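Local coordinates for B-cell differentiation antigen CD72 (Mus musculus, PDB 5B1R), which acts as a B-cell receptor co-receptor that recognises the Sm/RNP self-antigen and dampens receptor signalling by recruiting SHP-1, at residues 29-42 with 106-118. The protein carries 2 engineered substitutions. Numbering follows the deposited sequence.
Sequences SQKYCTSLSSKLAA and AELHPSICESEAF. Engineered in segment 106-118: Ser111 (natural residue Cys).
Cys33, on helix 26-35, and Cys113, on strand 109-119, form the disulfide that ties helix to sheet in this C-type lectin-like domain, SG to SG 2.0 Å with a chi3 of -82°. A Schellman motif with Ser37 at positive phi ends the helix, and the chain turns back to pair strand 39-40 with the same long strand.

Backbone bonds make this short antiparallel ladder. Lys39 and Glu114 are a hydrogen-bonded pair, Lys39 N giving to Glu114 O (3.0 Å) and Glu114 N to Lys39 O (2.7 Å); Ala41 N then reaches Ile112 O at 2.8 Å. Beside this last bond, Ala41 CB rests on Ile112 CG2.

Two waters bridge Ser29 and Ser111, which make no direct hydrogen bond. One molecule joins Ser29 OG, which also bonds Ser25 O, to engineered Ser111 OG, and a second links Ser111 OG to Ser29 O.

Charged side chains finish the contact. Lys39 runs extended alongside Glu114, Lys39 CE 3.7 Å from Glu114 CD, while Glu114 OE2 forms a salt bridge with Arg15. The other carboxylate oxygen, Glu114 OE1, accepts Ala42 N at 2.9 Å on its anti side, 31° out of the carboxylate plane.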
ATOM      1  N   SER A  29      -9.246  -6.728   0.079  1.00 11.40           N
ATOM      2  CA  SER A  29      -7.980  -6.291   0.676  1.00 11.61           C
ATOM      3  C   SER A  29      -8.238  -5.259   1.785  1.00 11.57           C
ATOM      4  O   SER A  29      -7.642  -5.324   2.867  1.00 12.23           O
ATOM      5  CB  SER A  29      -7.047  -5.708  -0.396  1.00 10.75           C
ATOM      6  OG  SER A  29      -6.715  -6.671  -1.395  1.00 11.14           O
ATOM      7  N   GLN A  30      -9.125  -4.304   1.518  1.00 12.46           N
ATOM      8  CA  GLN A  30      -9.502  -3.322   2.535  1.00 13.11           C
ATOM      9  C   GLN A  30     -10.087  -3.991   3.776  1.00 13.32           C
ATOM     10  O   GLN A  30      -9.696  -3.685   4.904  1.00 15.01           O
ATOM     11  CB  GLN A  30     -10.484  -2.300   1.968  1.00 16.25           C
ATOM     12  CG  GLN A  30     -10.801  -1.183   2.941  1.00 22.74           C
ATOM     13  CD  GLN A  30     -11.637  -0.093   2.315  1.00 32.89           C
ATOM     14  OE1 GLN A  30     -12.430  -0.347   1.409  1.00 38.66           O
ATOM     15  NE2 GLN A  30     -11.463   1.132   2.794  1.00 37.93           N
ATOM     16  N   LYS A  31     -10.981  -4.949   3.562  1.00 13.73           N
ATOM     17  CA  LYS A  31     -11.588  -5.656   4.679  1.00 15.51           C
ATOM     18  C   LYS A  31     -10.534  -6.432   5.460  1.00 14.64           C
ATOM     19  O   LYS A  31     -10.573  -6.486   6.696  1.00 15.69           O
ATOM     20  CB  LYS A  31     -12.679  -6.584   4.169  1.00 17.33           C
ATOM     21  CG  LYS A  31     -13.948  -5.843   3.785  1.00 22.27           C
ATOM     22  CD  LYS A  31     -14.900  -6.687   2.930  1.00 27.97           C
ATOM     23  CE  LYS A  31     -15.627  -7.752   3.738  1.00 34.74           C
ATOM     24  NZ  LYS A  31     -14.781  -8.932   4.077  1.00 40.48           N
ATOM     25  N   TYR A  32      -9.585  -7.024   4.752  1.00 13.60           N
ATOM     26  CA  TYR A  32      -8.541  -7.769   5.427  1.00 13.98           C
ATOM     27  C   TYR A  32      -7.682  -6.820   6.277  1.00 13.46           C
ATOM     28  O   TYR A  32      -7.406  -7.096   7.449  1.00 13.58           O
ATOM     29  CB  TYR A  32      -7.691  -8.571   4.445  1.00 15.35           C
ATOM     30  CG  TYR A  32      -6.676  -9.369   5.186  1.00 14.95           C
ATOM     31  CD1 TYR A  32      -7.058 -10.432   5.989  1.00 18.13           C
ATOM     32  CD2 TYR A  32      -5.340  -9.015   5.142  1.00 15.59           C
ATOM     33  CE1 TYR A  32      -6.125 -11.134   6.710  1.00 21.44           C
ATOM     34  CE2 TYR A  32      -4.408  -9.715   5.854  1.00 17.51           C
ATOM     35  CZ  TYR A  32      -4.808 -10.775   6.638  1.00 20.14           C
ATOM     36  OH  TYR A  32      -3.884 -11.479   7.369  1.00 26.62           O
ATOM     37  N   CYS A  33      -7.272  -5.687   5.714  1.00 12.16           N
ATOM     38  CA  CYS A  33      -6.498  -4.746   6.539  1.00 11.85           C
ATOM     39  C   CYS A  33      -7.305  -4.309   7.766  1.00 12.81           C
ATOM     40  O   CYS A  33      -6.777  -4.229   8.868  1.00 12.93           O
ATOM     41  CB  CYS A  33      -6.048  -3.524   5.741  1.00 11.52           C
ATOM     42  SG  CYS A  33      -4.928  -3.862   4.357  1.00 11.47           S
ATOM     43  N   THR A  34      -8.593  -4.050   7.578  1.00 13.82           N
ATOM     44  CA  THR A  34      -9.442  -3.658   8.695  1.00 16.10           C
ATOM     45  C   THR A  34      -9.473  -4.742   9.775  1.00 16.14           C
ATOM     46  O   THR A  34      -9.481  -4.428  10.963  1.00 18.36           O
ATOM     47  CB  THR A  34     -10.870  -3.349   8.203  1.00 18.08           C
ATOM     48  OG1 THR A  34     -10.808  -2.227   7.322  1.00 20.18           O
ATOM     49  CG2 THR A  34     -11.812  -3.038   9.369  1.00 21.01           C
ATOM     50  N   SER A  35      -9.461  -6.011   9.365  1.00 16.57           N
ATOM     51  CA  SER A  35      -9.448  -7.123  10.323  1.00 18.08           C
ATOM     52  C   SER A  35      -8.158  -7.157  11.148  1.00 19.02           C
ATOM     53  O   SER A  35      -8.119  -7.765  12.223  1.00 21.40           O
ATOM     54  CB  SER A  35      -9.684  -8.466   9.614  1.00 20.14           C
ATOM     55  OG  SER A  35      -8.486  -8.979   9.059  1.00 20.27           O
ATOM     56  N   LEU A  36      -7.112  -6.499  10.647  1.00 16.26           N
ATOM     57  CA  LEU A  36      -5.850  -6.342  11.375  1.00 15.78           C
ATOM     58  C   LEU A  36      -5.789  -5.015  12.130  1.00 14.51           C
ATOM     59  O   LEU A  36      -4.707  -4.594  12.551  1.00 16.18           O
ATOM     60  CB  LEU A  36      -4.663  -6.418  10.411  1.00 15.50           C
ATOM     61  CG  LEU A  36      -4.552  -7.664   9.536  1.00 17.27           C
ATOM     62  CD1 LEU A  36      -3.309  -7.591   8.639  1.00 18.16           C
ATOM     63  CD2 LEU A  36      -4.553  -8.930  10.394  1.00 22.54           C
ATOM     64  N   SER A  37      -6.934  -4.353  12.287  1.00 15.74           N
ATOM     65  CA  SER A  37      -6.992  -3.018  12.891  1.00 16.23           C
ATOM     66  C   SER A  37      -6.033  -2.075  12.166  1.00 14.57           C
ATOM     67  O   SER A  37      -5.379  -1.236  12.775  1.00 16.90           O
ATOM     68  CB  SER A  37      -6.704  -3.073  14.392  1.00 20.12           C
ATOM     69  OG  SER A  37      -7.596  -3.978  15.008  1.00 24.44           O
ATOM     70  N   SER A  38      -5.965  -2.240  10.849  1.00 13.13           N
ATOM     71  CA  SER A  38      -5.040  -1.510   9.991  1.00 11.89           C
ATOM     72  C   SER A  38      -5.832  -0.937   8.835  1.00 12.23           C
ATOM     73  O   SER A  38      -7.053  -1.066   8.786  1.00 14.97           O
ATOM     74  CB  SER A  38      -3.955  -2.454   9.487  1.00 12.67           C
ATOM     75  OG  SER A  38      -3.216  -2.945  10.579  1.00 14.78           O
ATOM     76  N   LYS A  39      -5.140  -0.321   7.895  1.00 11.81           N
ATOM     77  CA  LYS A  39      -5.771   0.240   6.710  1.00 12.17           C
ATOM     78  C   LYS A  39      -4.900  -0.049   5.512  1.00 10.48           C
ATOM     79  O   LYS A  39      -3.736  -0.377   5.655  1.00 12.04           O
ATOM     80  CB  LYS A  39      -5.965   1.753   6.869  1.00 13.83           C
ATOM     81  CG  LYS A  39      -4.676   2.554   6.928  1.00 16.13           C
ATOM     82  CD  LYS A  39      -4.894   4.059   7.114  1.00 19.77           C
ATOM     83  CE  LYS A  39      -3.551   4.799   7.107  1.00 22.72           C
ATOM     84  NZ  LYS A  39      -3.659   6.277   7.296  1.00 27.33           N
ATOM     85  N   LEU A  40      -5.446   0.073   4.312  1.00 10.44           N
ATOM     86  CA  LEU A  40      -4.605   0.004   3.130  1.00  9.46           C
ATOM     87  C   LEU A  40      -3.526   1.064   3.211  1.00 10.23           C
ATOM     88  O   LEU A  40      -3.784   2.202   3.610  1.00 10.87           O
ATOM     89  CB  LEU A  40      -5.445   0.248   1.891  1.00 12.01           C
ATOM     90  CG  LEU A  40      -6.308  -0.944   1.478  1.00 14.86           C
ATOM     91  CD1 LEU A  40      -7.401  -0.486   0.524  1.00 18.47           C
ATOM     92  CD2 LEU A  40      -5.438  -2.075   0.887  1.00 18.45           C
ATOM     93  N   ALA A  41      -2.316   0.699   2.817  1.00  9.09           N
ATOM     94  CA  ALA A  41      -1.187   1.599   2.963  1.00  9.36           C
ATOM     95  C   ALA A  41      -1.361   2.863   2.122  1.00  9.07           C
ATOM     96  O   ALA A  41      -1.805   2.810   0.971  1.00 10.74           O
ATOM     97  CB  ALA A  41       0.089   0.875   2.592  1.00 10.62           C
ATOM     98  N   ALA A  42      -0.982   3.995   2.719  1.00  9.43           N
ATOM     99  CA  ALA A  42      -1.241   5.301   2.133  1.00 10.22           C
ATOM    100  C   ALA A  42       0.060   5.926   1.660  1.00  9.29           C
ATOM    101  O   ALA A  42       0.995   6.088   2.445  1.00 11.12           O
ATOM    102  CB  ALA A  42      -1.899   6.198   3.168  1.00 14.37           C
ATOM    103  N   ALA A 106     -12.240  -5.023  -8.867  1.00 15.54           N
ATOM    104  CA  ALA A 106     -12.454  -6.460  -8.709  1.00 15.56           C
ATOM    105  C   ALA A 106     -11.212  -7.297  -9.011  1.00 15.06           C
ATOM    106  O   ALA A 106     -11.185  -8.487  -8.689  1.00 17.25           O
ATOM    107  CB  ALA A 106     -13.626  -6.926  -9.584  1.00 17.85           C
ATOM    108  N   GLU A 107     -10.182  -6.705  -9.612  1.00 14.32           N
ATOM    109  CA  GLU A 107      -8.987  -7.482  -9.958  1.00 13.83           C
ATOM    110  C   GLU A 107      -8.309  -8.061  -8.722  1.00 12.93           C
ATOM    111  O   GLU A 107      -8.297  -7.438  -7.665  1.00 13.02           O
ATOM    112  CB  GLU A 107      -7.939  -6.645 -10.701  1.00 15.01           C
ATOM    113  CG  GLU A 107      -8.308  -6.139 -12.071  1.00 17.88           C
ATOM    114  CD  GLU A 107      -7.106  -5.551 -12.820  1.00 22.97           C
ATOM    115  OE1 GLU A 107      -5.991  -5.429 -12.239  1.00 24.25           O
ATOM    116  OE2 GLU A 107      -7.277  -5.211 -14.003  1.00 26.94           O
ATOM    117  N   LEU A 108      -7.716  -9.237  -8.881  1.00 13.09           N
ATOM    118  CA  LEU A 108      -7.053  -9.931  -7.772  1.00 13.03           C
ATOM    119  C   LEU A 108      -5.562  -9.597  -7.700  1.00 12.82           C
ATOM    120  O   LEU A 108      -4.820  -9.862  -8.644  1.00 15.22           O
ATOM    121  CB  LEU A 108      -7.242 -11.442  -7.935  1.00 13.54           C
ATOM    122  CG  LEU A 108      -8.690 -11.921  -8.046  1.00 13.78           C
ATOM    123  CD1 LEU A 108      -8.740 -13.429  -8.281  1.00 16.20           C
ATOM    124  CD2 LEU A 108      -9.441 -11.534  -6.788  1.00 16.12           C
ATOM    125  N   HIS A 109      -5.131  -9.037  -6.572  1.00 11.42           N
ATOM    126  CA  HIS A 109      -3.741  -8.650  -6.356  1.00 10.71           C
ATOM    127  C   HIS A 109      -3.407  -8.833  -4.895  1.00 10.68           C
ATOM    128  O   HIS A 109      -4.291  -8.802  -4.032  1.00 11.30           O
ATOM    129  CB  HIS A 109      -3.524  -7.180  -6.723  1.00 11.23           C
ATOM    130  CG  HIS A 109      -3.707  -6.904  -8.176  1.00 11.42           C
ATOM    131  ND1 HIS A 109      -2.802  -7.318  -9.131  1.00 13.61           N
ATOM    132  CD2 HIS A 109      -4.703  -6.274  -8.840  1.00 12.99           C
ATOM    133  CE1 HIS A 109      -3.240  -6.957 -10.326  1.00 13.89           C
ATOM    134  NE2 HIS A 109      -4.388  -6.316 -10.177  1.00 13.54           N
ATOM    135  N   PRO A 110      -2.113  -8.976  -4.593  1.00 10.55           N
ATOM    136  CA  PRO A 110      -1.690  -8.815  -3.197  1.00 10.23           C
ATOM    137  C   PRO A 110      -1.913  -7.357  -2.777  1.00  9.33           C
ATOM    138  O   PRO A 110      -2.311  -6.513  -3.596  1.00  9.59           O
ATOM    139  CB  PRO A 110      -0.194  -9.151  -3.255  1.00 11.52           C
ATOM    140  CG  PRO A 110       0.208  -8.765  -4.666  1.00 12.09           C
ATOM    141  CD  PRO A 110      -0.978  -9.143  -5.523  1.00 11.64           C
ATOM    142  N   SER A 111      -1.639  -7.053  -1.514  1.00  9.62           N
ATOM    143  CA  SER A 111      -1.929  -5.719  -1.004  1.00  9.34           C
ATOM    144  C   SER A 111      -0.936  -5.352   0.089  1.00  8.87           C
ATOM    145  O   SER A 111      -0.164  -6.208   0.558  1.00  9.59           O
ATOM    146  CB  SER A 111      -3.362  -5.678  -0.460  1.00  9.58           C
ATOM    147  OG  SER A 111      -3.549  -6.621   0.587  1.00 10.44           O
ATOM    148  N   ILE A 112      -0.965  -4.086   0.491  1.00  8.32           N
ATOM    149  CA  ILE A 112      -0.110  -3.625   1.582  1.00  8.70           C
ATOM    150  C   ILE A 112      -1.005  -2.917   2.581  1.00  8.25           C
ATOM    151  O   ILE A 112      -1.765  -2.016   2.200  1.00  8.98           O
ATOM    152  CB  ILE A 112       0.986  -2.657   1.103  1.00  8.75           C
ATOM    153  CG1 ILE A 112       1.751  -3.261  -0.085  1.00  9.48           C
ATOM    154  CG2 ILE A 112       1.914  -2.296   2.264  1.00  9.52           C
ATOM    155  CD1 ILE A 112       2.606  -2.280  -0.854  1.00 10.16           C
ATOM    156  N   CYS A 113      -0.957  -3.351   3.838  1.00  8.96           N
ATOM    157  CA  CYS A 113      -1.656  -2.679   4.926  1.00  9.31           C
ATOM    158  C   CYS A 113      -0.672  -1.837   5.728  1.00  9.23           C
ATOM    159  O   CYS A 113       0.539  -2.079   5.703  1.00  9.76           O
ATOM    160  CB  CYS A 113      -2.290  -3.695   5.873  1.00 10.84           C
ATOM    161  SG  CYS A 113      -3.396  -4.923   5.152  1.00 11.51           S
ATOM    162  N   GLU A 114      -1.204  -0.878   6.475  1.00  9.55           N
ATOM    163  CA  GLU A 114      -0.377  -0.168   7.435  1.00  9.08           C
ATOM    164  C   GLU A 114      -1.134   0.036   8.733  1.00  8.61           C
ATOM    165  O   GLU A 114      -2.362   0.209   8.747  1.00 10.42           O
ATOM    166  CB  GLU A 114       0.131   1.161   6.895  1.00 12.53           C
ATOM    167  CG  GLU A 114      -0.840   2.284   6.848  1.00 13.01           C
ATOM    168  CD  GLU A 114      -0.131   3.585   6.503  1.00 12.15           C
ATOM    169  OE1 GLU A 114       0.168   3.780   5.339  1.00 11.31           O
ATOM    170  OE2 GLU A 114       0.157   4.421   7.387  1.00 13.67           O
ATOM    171  N   SER A 115      -0.377   0.017   9.815  1.00 10.20           N
ATOM    172  CA  SER A 115      -0.893   0.347  11.128  1.00 11.27           C
ATOM    173  C   SER A 115       0.017   1.398  11.734  1.00 10.33           C
ATOM    174  O   SER A 115       1.084   1.722  11.190  1.00 10.54           O
ATOM    175  CB  SER A 115      -0.904  -0.901  12.022  1.00 13.41           C
ATOM    176  OG  SER A 115       0.417  -1.217  12.460  1.00 13.01           O
ATOM    177  N   GLU A 116      -0.367   1.933  12.878  1.00 11.62           N
ATOM    178  CA  GLU A 116       0.572   2.752  13.613  1.00 12.10           C
ATOM    179  C   GLU A 116       1.668   1.865  14.231  1.00 10.78           C
ATOM    180  O   GLU A 116       1.471   0.668  14.443  1.00 11.95           O
ATOM    181  CB  GLU A 116      -0.142   3.616  14.661  1.00 16.20           C
ATOM    182  CG  GLU A 116      -0.548   2.929  15.956  1.00 16.34           C
ATOM    183  CD  GLU A 116      -1.832   2.106  15.886  1.00 18.26           C
ATOM    184  OE1 GLU A 116      -2.444   1.887  16.951  1.00 18.94           O
ATOM    185  OE2 GLU A 116      -2.235   1.660  14.793  1.00 20.84           O
ATOM    186  N   ALA A 117       2.836   2.453  14.469  1.00 10.46           N
ATOM    187  CA  ALA A 117       3.872   1.820  15.265  1.00 10.81           C
ATOM    188  C   ALA A 117       3.539   2.029  16.738  1.00 11.45           C
ATOM    189  O   ALA A 117       2.745   2.891  17.091  1.00 15.64           O
ATOM    190  CB  ALA A 117       5.219   2.410  14.926  1.00 11.57           C
ATOM    191  N   PHE A 118       4.110   1.222  17.612  1.00 11.64           N
ATOM    192  CA  PHE A 118       3.875   1.414  19.036  1.00 12.26           C
ATOM    193  C   PHE A 118       5.080   2.039  19.703  1.00 11.51           C
ATOM    194  O   PHE A 118       6.209   1.734  19.360  1.00 12.88           O
ATOM    195  CB  PHE A 118       3.437   0.102  19.727  1.00 14.25           C
ATOM    196  CG  PHE A 118       4.475  -1.005  19.752  1.00 14.99           C
ATOM    197  CD1 PHE A 118       4.612  -1.905  18.689  1.00 15.79           C
ATOM    198  CD2 PHE A 118       5.262  -1.187  20.880  1.00 17.01           C
ATOM    199  CE1 PHE A 118       5.545  -2.948  18.752  1.00 17.87           C
ATOM    200  CE2 PHE A 118       6.192  -2.226  20.942  1.00 19.70           C
ATOM    201  CZ  PHE A 118       6.337  -3.103  19.879  1.00 18.76           C
TER
HETATM  202  O   HOH W   1      -4.793  -8.751  -0.678  1.00 11.54           O
HETATM  203  O   HOH W   2      -5.309  -6.987   2.587  1.00 24.81           O
HETATM  204  O   HOH W   3      -0.397   7.031   6.858  1.00 19.15           O